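Local coordinates for nucleoside phosphorylase, putative (Trypanosoma brucei, PDB 3BJE), which is a homodimeric uridine phosphorylase, which cleaves uridine with phosphate to give uracil and ribose 1-phosphate, at residues E106-K111 with G118-R123; P157-A162 with D329-A334; C220-A225 with I339-E344. All coordinates share one frame; numbering follows the deposited sequence.

Contact 1: E106-K111 with G118-R123; sequences EIHALK and GQWRHR
Trp120 and His108 make the largest part of this contact, with the rim of the indole lying over one face of the imidazole. The approach is through Trp120 CZ3, which is 3.6 Å from His108 NE2 and 3.7 Å from His108 CD2. The two planes are 29° apart and the centroid of the six-membered ring is 5.0 Å from that of the imidazole, a strongly offset pair with little ring-on-ring overlap. The His108 side chain has CG anti to its backbone N (chi1 -177°), which carries the ring out from the flank of the helix to the indole. Its rotation is fixed from outside: ND1 is hydrogen-bonded to the hydroxyl of Tyr307, and NE2 to the backbone N of Arg260 of the second subunit. The next atom along the indole rim, Trp120 CH2, rests on the helix backbone, 3.8 Å from Ala109 CA.

Polar contact is made by Arg121 near the C-terminal end of the helix. Its NE donates to Lys111 O at 3.0 Å, a bent bond (135° at the hydrogen) whose donor is tilted from the carbonyl plane. A water accepts from Arg121 NH2 at 2.9 Å and donates to Leu110 O at 2.9 Å, so one guanidinium serves two successive carbonyls, one of them through water. Its charge would probably be favourable beside this helix end.

The chain leaves helix 97-112 and turns back through a short antiparallel hairpin of strands 113-114 and 119-120, with a G1 beta bulge at Gly118 and Gln119 facing Asp114. Tyr113 meets Trp120 edge-to-face. The contact itself lies at the dimer interface, where Gly259 of the second subunit packs on both Trp120 and His108, while elsewhere the helix packs on strand 45-49 through Ile107.

Contact 2: P157-A162 with D329-A334; sequences PPLALA and DQLDAA
Leu159 and Gln330 meet by apolar packing, their side chains crossing at about a right angle. Leu159 CD1 lies along the whole glutamine side chain, closest at Gln330 CB and CG (3.6 Å each) and still 3.8 Å from Gln330 OE1. The other branch turns to the helix surface, with Leu159 CD2 4.1 Å from Leu331 CA and 4.4 Å from Leu331 CD1. Further down the stem, Leu159 CB is 4.3 Å from Ala334 CB. One leucine thus spans a full turn of the helix, touching positions 330, 331 and 334.

Two polar atoms find partners outside the contact: Gln330 NE2 bonds back to Leu327 O, just before the helix, and Leu159 O takes a hydrogen bond from Gln237 NE2.

Backbone shape explains how the leucine is presented. Residues 157-160 form a type II beta turn, closed by Ala160 N to Pro157 O at 3.2 Å. Leu159 occupies its third position with a positive phi of 68°, and its side chain projects at the helix.

The turn leads into strand 161-169, and Leu159 and Ala160 pair through their backbones with Val315. Leu159 also touches Val314 and, in the loop before the helix, Phe326. Leu331 packs on Val314 and Val316, so the first turn of helix 329-348 rests against strand 308-318.

Contact 3: C220-A225 with I339-E344; sequences CAACDA and IKIILE
Helix segments 220-225 and 339-344 run obliquely antiparallel, their directions 129° apart and their axes approaching to 8.4 Å, with Ala222 CA only 5.3 Å from Ile341 CA. This is helix-helix packing in the alpha/beta fold of the nucleoside phosphorylase superfamily, at a crossing where alanine lets the backbones come close.

Ala222 points its methyl at the other helix. There CB meets the backbone carbonyl of Ile341, 3.2 Å from its O, a tight fit for carbon against oxygen. The same methyl also touches Ile341 CG2 and the stem of Glu344, one turn further along.

Ile341 completes the other half of the interface. Its gamma methyl CG2 stands anti to the backbone N (with chi1, which places CG1, at -75°) and touches two neighbouring side chains of the facing helix: Ala222 CB at 3.8 Å and Cys223 SG, also at 3.8 Å. The sulfur packs here against a methyl, and Cys223 rests in addition on Tyr239 of strand 239-246. On the other branch of the isoleucine, CG1 comes 4.0 Å from Ala222 O.

Around this interface, helix 329-348 turns its other side to the central strands. Ile342 packs on strands 45-49 and 142-151, while Leu343 reaches Ile47 and the loop residues Tyr61 and Phe62. Helix 213-228 touches strand 239-246 through Cys220 as well, so both helices pack on strands as well as on each other.

At the more open margin, Glu344 contributes its stem to the contact and directs its carboxylate away to Tyr83 and Lys84. A bend at chi2 (-75°) turns the acid back along its own helix, bringing OE2 to 3.5 Å from Lys340 NZ, in a salt bridge one turn apart.

Following the chain from its N terminus, contact 1 comes first and is local: six residues separate its segments, and it closes a short loop holding the 113-114/119-120 hairpin at the end of helix 97-112, by the second subunit. Contacts 2 and 3 come later and are long-range. Their segments alternate, 157-162, 220-225, 329-334 and 339-344, so the two loops cross rather than nest, and both end on helix 329-348. Together they tie this C-terminal helix to the turn before strand 161-169 and to helix 213-228. Their centres are about 14 Å apart, and they touch where Leu161 CD2 lies 3.9 Å from Cys223 SG. Contact 1 is separate, its centre about 37 Å from that of contact 2.

Contact 1: E106-K111 with G118-R123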
ATOM      1  N   GLU A 106      -2.500  -9.480  11.355  1.00 16.65           N
ATOM      2  CA  GLU A 106      -1.893 -10.791  11.455  1.00 16.52           C
ATOM      3  C   GLU A 106      -1.071 -10.944  12.737  1.00 15.75           C
ATOM      4  O   GLU A 106      -1.149 -11.991  13.381  1.00 17.26           O
ATOM      5  CB  GLU A 106      -1.133 -11.127  10.166  1.00 16.71           C
ATOM      6  CG  GLU A 106      -2.100 -11.184   8.989  1.00 16.27           C
ATOM      7  CD  GLU A 106      -1.483 -11.567   7.666  1.00 16.23           C
ATOM      8  OE1 GLU A 106      -0.266 -11.820   7.598  1.00 20.78           O
ATOM      9  OE2 GLU A 106      -2.232 -11.615   6.672  1.00 16.46           O
ATOM     10  N   ILE A 107      -0.348  -9.893  13.132  1.00 15.78           N
ATOM     11  CA  ILE A 107       0.316  -9.885  14.452  1.00 16.41           C
ATOM     12  C   ILE A 107      -0.721 -10.061  15.581  1.00 15.66           C
ATOM     13  O   ILE A 107      -0.504 -10.810  16.544  1.00 16.36           O
ATOM     14  CB  ILE A 107       1.146  -8.593  14.660  1.00 16.60           C
ATOM     15  CG1 ILE A 107       2.408  -8.613  13.779  1.00 17.53           C
ATOM     16  CG2 ILE A 107       1.508  -8.400  16.156  1.00 18.15           C
ATOM     17  CD1 ILE A 107       3.074  -7.230  13.640  1.00 18.75           C
ATOM     18  N   HIS A 108      -1.838  -9.337  15.477  1.00 15.94           N
ATOM     19  CA  HIS A 108      -2.934  -9.485  16.455  1.00 15.74           C
ATOM     20  C   HIS A 108      -3.401 -10.917  16.596  1.00 16.40           C
ATOM     21  O   HIS A 108      -3.484 -11.419  17.722  1.00 17.75           O
ATOM     22  CB  HIS A 108      -4.091  -8.546  16.101  1.00 16.76           C
ATOM     23  CG  HIS A 108      -5.221  -8.578  17.074  1.00 16.09           C
ATOM     24  ND1 HIS A 108      -5.019  -8.504  18.434  1.00 17.28           N
ATOM     25  CD2 HIS A 108      -6.561  -8.680  16.892  1.00 18.23           C
ATOM     26  CE1 HIS A 108      -6.191  -8.567  19.048  1.00 19.47           C
ATOM     27  NE2 HIS A 108      -7.140  -8.680  18.137  1.00 16.98           N
ATOM     28  N   ALA A 109      -3.636 -11.585  15.469  1.00 15.81           N
ATOM     29  CA  ALA A 109      -4.022 -12.989  15.485  1.00 17.19           C
ATOM     30  C   ALA A 109      -2.909 -13.893  16.037  1.00 17.44           C
ATOM     31  O   ALA A 109      -3.161 -14.791  16.844  1.00 18.98           O
ATOM     32  CB  ALA A 109      -4.458 -13.443  14.066  1.00 17.59           C
ATOM     33  N   LEU A 110      -1.667 -13.657  15.625  1.00 15.97           N
ATOM     34  CA  LEU A 110      -0.572 -14.473  16.149  1.00 16.34           C
ATOM     35  C   LEU A 110      -0.405 -14.358  17.670  1.00 17.94           C
ATOM     36  O   LEU A 110      -0.072 -15.346  18.350  1.00 17.67           O
ATOM     37  CB  LEU A 110       0.728 -14.147  15.436  1.00 18.23           C
ATOM     38  CG  LEU A 110       0.774 -14.582  13.970  1.00 19.23           C
ATOM     39  CD1 LEU A 110       2.023 -14.025  13.317  1.00 21.11           C
ATOM     40  CD2 LEU A 110       0.754 -16.094  13.826  1.00 18.28           C
ATOM     41  N   LYS A 111      -0.637 -13.165  18.206  1.00 16.41           N
ATOM     42  CA  LYS A 111      -0.475 -12.950  19.641  1.00 16.70           C
ATOM     43  C   LYS A 111      -1.693 -13.319  20.466  1.00 18.71           C
ATOM     44  O   LYS A 111      -1.554 -13.748  21.615  1.00 19.34           O
ATOM     45  CB  LYS A 111      -0.065 -11.513  19.910  1.00 17.16           C
ATOM     46  CG  LYS A 111       1.392 -11.273  19.528  1.00 17.65           C
ATOM     47  CD  LYS A 111       2.367 -11.873  20.562  1.00 18.06           C
ATOM     48  CE  LYS A 111       3.787 -11.942  20.024  1.00 17.97           C
ATOM     49  NZ  LYS A 111       4.736 -12.575  20.981  1.00 19.32           N
ATOM     50  N   GLY A 118      -8.512 -22.814  19.682  1.00 22.96           N
ATOM     51  CA  GLY A 118      -9.505 -22.220  18.791  1.00 22.33           C
ATOM     52  C   GLY A 118     -10.327 -21.118  19.436  1.00 22.30           C
ATOM     53  O   GLY A 118     -11.552 -21.092  19.309  1.00 25.80           O
ATOM     54  N   GLN A 119      -9.662 -20.216  20.145  1.00 22.78           N
ATOM     55  CA  GLN A 119     -10.339 -19.111  20.819  1.00 21.50           C
ATOM     56  C   GLN A 119      -9.386 -17.941  21.002  1.00 22.59           C
ATOM     57  O   GLN A 119      -8.173 -18.133  21.084  1.00 22.71           O
ATOM     58  CB  GLN A 119     -10.869 -19.567  22.186  1.00 24.95           C
ATOM     59  CG  GLN A 119      -9.802 -20.189  23.096  1.00 26.78           C
ATOM     60  CD  GLN A 119     -10.377 -20.889  24.335  1.00 28.41           C
ATOM     61  OE1 GLN A 119     -11.475 -21.472  24.311  1.00 26.68           O
ATOM     62  NE2 GLN A 119      -9.613 -20.853  25.425  1.00 34.10           N
ATOM     63  N   TRP A 120      -9.953 -16.739  21.058  1.00 21.54           N
ATOM     64  CA  TRP A 120      -9.202 -15.535  21.376  1.00 21.91           C
ATOM     65  C   TRP A 120      -8.903 -15.474  22.870  1.00 22.36           C
ATOM     66  O   TRP A 120      -9.723 -15.841  23.704  1.00 21.66           O
ATOM     67  CB  TRP A 120      -9.956 -14.279  20.908  1.00 21.97           C
ATOM     68  CG  TRP A 120     -10.022 -14.187  19.418  1.00 21.27           C
ATOM     69  CD1 TRP A 120     -10.967 -14.742  18.600  1.00 21.88           C
ATOM     70  CD2 TRP A 120      -9.086 -13.531  18.552  1.00 21.41           C
ATOM     71  NE1 TRP A 120     -10.685 -14.464  17.286  1.00 21.54           N
ATOM     72  CE2 TRP A 120      -9.536 -13.725  17.227  1.00 21.01           C
ATOM     73  CE3 TRP A 120      -7.915 -12.790  18.763  1.00 21.62           C
ATOM     74  CZ2 TRP A 120      -8.858 -13.224  16.127  1.00 20.62           C
ATOM     75  CZ3 TRP A 120      -7.236 -12.281  17.656  1.00 22.43           C
ATOM     76  CH2 TRP A 120      -7.709 -12.505  16.357  1.00 20.57           C
ATOM     77  N   ARG A 121      -7.707 -15.011  23.196  1.00 22.29           N
ATOM     78  CA  ARG A 121      -7.272 -14.918  24.574  1.00 21.91           C
ATOM     79  C   ARG A 121      -8.084 -13.878  25.322  1.00 23.11           C
ATOM     80  O   ARG A 121      -8.513 -12.883  24.740  1.00 24.42           O
ATOM     81  CB  ARG A 121      -5.791 -14.537  24.610  1.00 22.62           C
ATOM     82  CG  ARG A 121      -4.864 -15.590  23.993  1.00 22.10           C
ATOM     83  CD  ARG A 121      -3.395 -15.189  24.082  1.00 21.23           C
ATOM     84  NE  ARG A 121      -2.584 -16.090  23.274  1.00 24.30           N
ATOM     85  CZ  ARG A 121      -2.260 -17.335  23.615  1.00 23.18           C
ATOM     86  NH1 ARG A 121      -2.641 -17.851  24.778  1.00 24.11           N
ATOM     87  NH2 ARG A 121      -1.537 -18.076  22.783  1.00 23.30           N
ATOM     88  N   HIS A 122      -8.290 -14.102  26.618  1.00 22.87           N
ATOM     89  CA  HIS A 122      -9.018 -13.152  27.443  1.00 23.57           C
ATOM     90  C   HIS A 122      -8.139 -11.957  27.722  1.00 24.18           C
ATOM     91  O   HIS A 122      -6.911 -12.072  27.773  1.00 23.61           O
ATOM     92  CB  HIS A 122      -9.410 -13.737  28.804  1.00 23.93           C
ATOM     93  CG  HIS A 122     -10.188 -15.007  28.727  1.00 23.92           C
ATOM     94  ND1 HIS A 122     -11.396 -15.098  28.076  1.00 27.35           N
ATOM     95  CD2 HIS A 122      -9.929 -16.238  29.226  1.00 25.73           C
ATOM     96  CE1 HIS A 122     -11.850 -16.336  28.176  1.00 28.38           C
ATOM     97  NE2 HIS A 122     -10.983 -17.047  28.874  1.00 26.59           N
ATOM     98  N   ARG A 123      -8.793 -10.823  27.936  1.00 25.02           N
ATOM     99  CA  ARG A 123      -8.149  -9.632  28.466  1.00 24.78           C
ATOM    100  C   ARG A 123      -8.874  -9.220  29.736  1.00 25.30           C
ATOM    101  O   ARG A 123     -10.056  -9.521  29.912  1.00 22.79           O
ATOM    102  CB  ARG A 123      -8.230  -8.502  27.465  1.00 25.13           C
ATOM    103  CG  ARG A 123      -7.392  -8.689  26.235  1.00 23.44           C
ATOM    104  CD  ARG A 123      -7.517  -7.458  25.417  1.00 21.98           C
ATOM    105  NE  ARG A 123      -6.692  -7.446  24.215  1.00 21.53           N
ATOM    106  CZ  ARG A 123      -6.499  -6.342  23.500  1.00 18.39           C
ATOM    107  NH1 ARG A 123      -7.009  -5.182  23.904  1.00 19.50           N
ATOM    108  NH2 ARG A 123      -5.747  -6.380  22.417  1.00 17.25           N
TER
HETATM  109  O   HOH W   1      -1.783 -16.749  20.169  1.00 24.49           O

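Contact 2: P157-A162 with D329-A334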
ATOM      1  N   PRO A 157      17.370  18.902   9.628  1.00 22.67           N
ATOM      2  CA  PRO A 157      18.509  18.591   8.748  1.00 23.59           C
ATOM      3  C   PRO A 157      18.347  17.309   7.913  1.00 22.11           C
ATOM      4  O   PRO A 157      17.648  16.393   8.334  1.00 24.09           O
ATOM      5  CB  PRO A 157      19.678  18.393   9.725  1.00 24.20           C
ATOM      6  CG  PRO A 157      19.198  18.855  11.055  1.00 24.43           C
ATOM      7  CD  PRO A 157      17.716  18.736  11.051  1.00 23.98           C
ATOM      8  N   PRO A 158      19.034  17.236   6.757  1.00 21.12           N
ATOM      9  CA  PRO A 158      19.138  16.010   5.975  1.00 18.21           C
ATOM     10  C   PRO A 158      19.672  14.870   6.843  1.00 17.85           C
ATOM     11  O   PRO A 158      20.617  15.068   7.610  1.00 18.52           O
ATOM     12  CB  PRO A 158      20.170  16.360   4.896  1.00 20.35           C
ATOM     13  CG  PRO A 158      20.119  17.823   4.775  1.00 21.80           C
ATOM     14  CD  PRO A 158      19.791  18.341   6.141  1.00 21.50           C
ATOM     15  N   LEU A 159      19.047  13.703   6.740  1.00 17.17           N
ATOM     16  CA  LEU A 159      19.486  12.501   7.446  1.00 18.16           C
ATOM     17  C   LEU A 159      19.324  12.558   8.969  1.00 20.67           C
ATOM     18  O   LEU A 159      19.828  11.679   9.670  1.00 20.78           O
ATOM     19  CB  LEU A 159      20.935  12.130   7.063  1.00 16.18           C
ATOM     20  CG  LEU A 159      21.158  11.911   5.563  1.00 19.05           C
ATOM     21  CD1 LEU A 159      22.629  11.676   5.273  1.00 21.66           C
ATOM     22  CD2 LEU A 159      20.301  10.747   5.051  1.00 20.34           C
ATOM     23  N   ALA A 160      18.622  13.568   9.484  1.00 18.59           N
ATOM     24  CA  ALA A 160      18.157  13.535  10.871  1.00 15.51           C
ATOM     25  C   ALA A 160      17.140  12.403  11.052  1.00 15.51           C
ATOM     26  O   ALA A 160      16.519  11.932  10.081  1.00 17.79           O
ATOM     27  CB  ALA A 160      17.525  14.855  11.261  1.00 16.72           C
ATOM     28  N   LEU A 161      16.999  11.972  12.304  1.00 14.05           N
ATOM     29  CA  LEU A 161      15.994  10.975  12.676  1.00 14.69           C
ATOM     30  C   LEU A 161      14.771  11.716  13.171  1.00 16.13           C
ATOM     31  O   LEU A 161      14.798  12.370  14.205  1.00 17.96           O
ATOM     32  CB  LEU A 161      16.522  10.019  13.746  1.00 17.52           C
ATOM     33  CG  LEU A 161      15.625   8.809  14.079  1.00 15.96           C
ATOM     34  CD1 LEU A 161      15.397   7.896  12.857  1.00 19.66           C
ATOM     35  CD2 LEU A 161      16.205   8.012  15.262  1.00 17.93           C
ATOM     36  N   ALA A 162      13.679  11.629  12.414  1.00 16.42           N
ATOM     37  CA  ALA A 162      12.447  12.306  12.784  1.00 16.68           C
ATOM     38  C   ALA A 162      11.563  11.328  13.568  1.00 16.77           C
ATOM     39  O   ALA A 162      11.083  10.306  13.036  1.00 16.63           O
ATOM     40  CB  ALA A 162      11.735  12.813  11.551  1.00 17.96           C
ATOM     41  N   ASP A 329      25.686   6.105   0.425  1.00 31.38           N
ATOM     42  CA  ASP A 329      26.565   5.854   1.572  1.00 31.58           C
ATOM     43  C   ASP A 329      26.169   6.643   2.817  1.00 30.20           C
ATOM     44  O   ASP A 329      26.183   6.104   3.927  1.00 28.47           O
ATOM     45  CB  ASP A 329      28.024   6.184   1.215  1.00 32.45           C
ATOM     46  CG  ASP A 329      28.634   5.188   0.245  1.00 34.92           C
ATOM     47  OD1 ASP A 329      27.931   4.244  -0.175  1.00 37.74           O
ATOM     48  OD2 ASP A 329      29.824   5.350  -0.097  1.00 39.88           O
ATOM     49  N   GLN A 330      25.846   7.920   2.626  1.00 28.61           N
ATOM     50  CA  GLN A 330      25.419   8.796   3.728  1.00 28.32           C
ATOM     51  C   GLN A 330      24.191   8.239   4.451  1.00 27.25           C
ATOM     52  O   GLN A 330      24.111   8.271   5.680  1.00 26.69           O
ATOM     53  CB  GLN A 330      25.123  10.202   3.192  1.00 29.46           C
ATOM     54  CG  GLN A 330      23.953  10.268   2.184  1.00 30.65           C
ATOM     55  CD  GLN A 330      23.903  11.569   1.417  1.00 30.69           C
ATOM     56  OE1 GLN A 330      24.281  12.623   1.934  1.00 33.45           O
ATOM     57  NE2 GLN A 330      23.439  11.503   0.175  1.00 30.78           N
ATOM     58  N   LEU A 331      23.245   7.715   3.683  1.00 24.87           N
ATOM     59  CA  LEU A 331      22.050   7.093   4.242  1.00 24.65           C
ATOM     60  C   LEU A 331      22.410   5.799   4.984  1.00 25.47           C
ATOM     61  O   LEU A 331      21.916   5.542   6.086  1.00 25.09           O
ATOM     62  CB  LEU A 331      21.037   6.810   3.127  1.00 24.20           C
ATOM     63  CG  LEU A 331      19.814   5.969   3.489  1.00 26.32           C
ATOM     64  CD1 LEU A 331      19.088   6.520   4.707  1.00 28.07           C
ATOM     65  CD2 LEU A 331      18.875   5.899   2.300  1.00 24.34           C
ATOM     66  N   ASP A 332      23.268   4.989   4.370  1.00 25.10           N
ATOM     67  CA  ASP A 332      23.681   3.715   4.954  1.00 24.52           C
ATOM     68  C   ASP A 332      24.293   3.940   6.337  1.00 24.47           C
ATOM     69  O   ASP A 332      24.005   3.201   7.273  1.00 23.28           O
ATOM     70  CB  ASP A 332      24.712   3.015   4.056  1.00 25.64           C
ATOM     71  CG  ASP A 332      24.119   2.504   2.747  1.00 28.58           C
ATOM     72  OD1 ASP A 332      22.878   2.513   2.578  1.00 30.78           O
ATOM     73  OD2 ASP A 332      24.913   2.081   1.881  1.00 31.64           O
ATOM     74  N   ALA A 333      25.131   4.965   6.451  1.00 23.36           N
ATOM     75  CA  ALA A 333      25.798   5.294   7.714  1.00 22.60           C
ATOM     76  C   ALA A 333      24.810   5.792   8.768  1.00 22.74           C
ATOM     77  O   ALA A 333      24.890   5.415   9.943  1.00 22.80           O
ATOM     78  CB  ALA A 333      26.890   6.336   7.478  1.00 22.29           C
ATOM     79  N   ALA A 334      23.886   6.648   8.345  1.00 21.94           N
ATOM     80  CA  ALA A 334      22.853   7.147   9.241  1.00 21.34           C
ATOM     81  C   ALA A 334      21.961   6.004   9.706  1.00 21.79           C
ATOM     82  O   ALA A 334      21.632   5.911  10.886  1.00 23.13           O
ATOM     83  CB  ALA A 334      22.024   8.245   8.559  1.00 21.71           C
TER

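Contact 3: C220-A225 with I339-E344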
ATOM      1  N   CYS A 220      13.864   8.815  22.136  1.00 21.05           N
ATOM      2  CA  CYS A 220      14.621  10.038  22.427  1.00 21.16           C
ATOM      3  C   CYS A 220      15.760   9.786  23.399  1.00 21.67           C
ATOM      4  O   CYS A 220      16.877  10.275  23.197  1.00 22.48           O
ATOM      5  CB  CYS A 220      13.698  11.124  22.977  1.00 22.29           C
ATOM      6  SG  CYS A 220      12.494  11.667  21.754  1.00 30.09           S
ATOM      7  N   ALA A 221      15.473   9.035  24.458  1.00 22.65           N
ATOM      8  CA  ALA A 221      16.499   8.650  25.413  1.00 21.71           C
ATOM      9  C   ALA A 221      17.617   7.865  24.735  1.00 19.36           C
ATOM     10  O   ALA A 221      18.789   8.066  25.042  1.00 23.49           O
ATOM     11  CB  ALA A 221      15.895   7.858  26.560  1.00 22.49           C
ATOM     12  N   ALA A 222      17.261   6.978  23.812  1.00 19.97           N
ATOM     13  CA  ALA A 222      18.264   6.199  23.095  1.00 18.47           C
ATOM     14  C   ALA A 222      19.134   7.089  22.196  1.00 19.99           C
ATOM     15  O   ALA A 222      20.340   6.872  22.090  1.00 20.76           O
ATOM     16  CB  ALA A 222      17.615   5.070  22.301  1.00 20.26           C
ATOM     17  N   CYS A 223      18.521   8.096  21.570  1.00 19.77           N
ATOM     18  CA  CYS A 223      19.267   9.072  20.766  1.00 18.07           C
ATOM     19  C   CYS A 223      20.260   9.827  21.626  1.00 18.08           C
ATOM     20  O   CYS A 223      21.431   9.957  21.273  1.00 21.91           O
ATOM     21  CB  CYS A 223      18.335  10.088  20.117  1.00 19.27           C
ATOM     22  SG  CYS A 223      17.324   9.410  18.774  1.00 22.55           S
ATOM     23  N   ASP A 224      19.771  10.327  22.754  1.00 19.08           N
ATOM     24  CA  ASP A 224      20.635  11.028  23.710  1.00 20.88           C
ATOM     25  C   ASP A 224      21.819  10.183  24.155  1.00 21.23           C
ATOM     26  O   ASP A 224      22.954  10.661  24.203  1.00 20.96           O
ATOM     27  CB  ASP A 224      19.821  11.478  24.922  1.00 22.16           C
ATOM     28  CG  ASP A 224      18.878  12.619  24.590  1.00 28.22           C
ATOM     29  OD1 ASP A 224      19.034  13.231  23.503  1.00 31.67           O
ATOM     30  OD2 ASP A 224      17.979  12.907  25.412  1.00 34.42           O
ATOM     31  N   ALA A 225      21.547   8.926  24.481  1.00 21.36           N
ATOM     32  CA  ALA A 225      22.579   8.006  24.943  1.00 20.98           C
ATOM     33  C   ALA A 225      23.629   7.776  23.862  1.00 21.26           C
ATOM     34  O   ALA A 225      24.835   7.732  24.150  1.00 20.28           O
ATOM     35  CB  ALA A 225      21.960   6.694  25.376  1.00 20.89           C
ATOM     36  N   ILE A 339      19.565   2.192  13.541  1.00 22.22           N
ATOM     37  CA  ILE A 339      19.203   0.810  13.864  1.00 21.77           C
ATOM     38  C   ILE A 339      19.574   0.520  15.315  1.00 22.96           C
ATOM     39  O   ILE A 339      18.761  -0.003  16.072  1.00 21.87           O
ATOM     40  CB  ILE A 339      19.860  -0.219  12.932  1.00 21.34           C
ATOM     41  CG1 ILE A 339      19.245  -0.139  11.532  1.00 21.57           C
ATOM     42  CG2 ILE A 339      19.691  -1.657  13.486  1.00 20.33           C
ATOM     43  CD1 ILE A 339      20.067  -0.839  10.465  1.00 23.66           C
ATOM     44  N   LYS A 340      20.799   0.866  15.704  1.00 23.29           N
ATOM     45  CA  LYS A 340      21.239   0.624  17.071  1.00 25.55           C
ATOM     46  C   LYS A 340      20.392   1.407  18.067  1.00 24.76           C
ATOM     47  O   LYS A 340      19.987   0.887  19.101  1.00 25.14           O
ATOM     48  CB  LYS A 340      22.713   0.994  17.256  1.00 26.72           C
ATOM     49  CG  LYS A 340      23.240   0.543  18.595  1.00 34.73           C
ATOM     50  CD  LYS A 340      24.713   0.870  18.777  1.00 39.54           C
ATOM     51  CE  LYS A 340      25.204   0.436  20.159  1.00 44.17           C
ATOM     52  NZ  LYS A 340      24.363   1.008  21.248  1.00 46.31           N
ATOM     53  N   ILE A 341      20.131   2.667  17.752  1.00 23.29           N
ATOM     54  CA  ILE A 341      19.293   3.509  18.598  1.00 23.76           C
ATOM     55  C   ILE A 341      17.901   2.886  18.801  1.00 21.86           C
ATOM     56  O   ILE A 341      17.384   2.874  19.920  1.00 24.33           O
ATOM     57  CB  ILE A 341      19.165   4.938  17.993  1.00 24.28           C
ATOM     58  CG1 ILE A 341      20.461   5.721  18.218  1.00 23.48           C
ATOM     59  CG2 ILE A 341      17.961   5.681  18.561  1.00 21.52           C
ATOM     60  CD1 ILE A 341      20.609   6.947  17.334  1.00 22.16           C
ATOM     61  N   ILE A 342      17.289   2.408  17.720  1.00 20.56           N
ATOM     62  CA  ILE A 342      15.942   1.824  17.813  1.00 22.26           C
ATOM     63  C   ILE A 342      15.934   0.479  18.553  1.00 23.37           C
ATOM     64  O   ILE A 342      15.001   0.199  19.303  1.00 22.69           O
ATOM     65  CB  ILE A 342      15.268   1.710  16.426  1.00 22.41           C
ATOM     66  CG1 ILE A 342      15.032   3.109  15.852  1.00 23.35           C
ATOM     67  CG2 ILE A 342      13.937   0.962  16.535  1.00 22.77           C
ATOM     68  CD1 ILE A 342      14.133   3.961  16.721  1.00 23.75           C
ATOM     69  N   LEU A 343      16.965  -0.342  18.363  1.00 22.55           N
ATOM     70  CA  LEU A 343      17.072  -1.594  19.123  1.00 23.01           C
ATOM     71  C   LEU A 343      17.191  -1.280  20.611  1.00 22.65           C
ATOM     72  O   LEU A 343      16.532  -1.910  21.453  1.00 23.61           O
ATOM     73  CB  LEU A 343      18.249  -2.437  18.629  1.00 22.18           C
ATOM     74  CG  LEU A 343      17.988  -3.186  17.311  1.00 23.49           C
ATOM     75  CD1 LEU A 343      19.283  -3.700  16.664  1.00 23.93           C
ATOM     76  CD2 LEU A 343      16.998  -4.335  17.507  1.00 25.85           C
ATOM     77  N   GLU A 344      18.024  -0.293  20.942  1.00 21.99           N
ATOM     78  CA  GLU A 344      18.177   0.127  22.327  1.00 22.56           C
ATOM     79  C   GLU A 344      16.847   0.604  22.896  1.00 21.77           C
ATOM     80  O   GLU A 344      16.480   0.243  24.010  1.00 22.30           O
ATOM     81  CB  GLU A 344      19.220   1.229  22.461  1.00 25.09           C
ATOM     82  CG  GLU A 344      20.648   0.749  22.210  1.00 25.38           C
ATOM     83  CD  GLU A 344      21.236  -0.069  23.350  1.00 28.79           C
ATOM     84  OE1 GLU A 344      20.869   0.164  24.521  1.00 32.55           O
ATOM     85  OE2 GLU A 344      22.083  -0.935  23.059  1.00 29.23           O
TER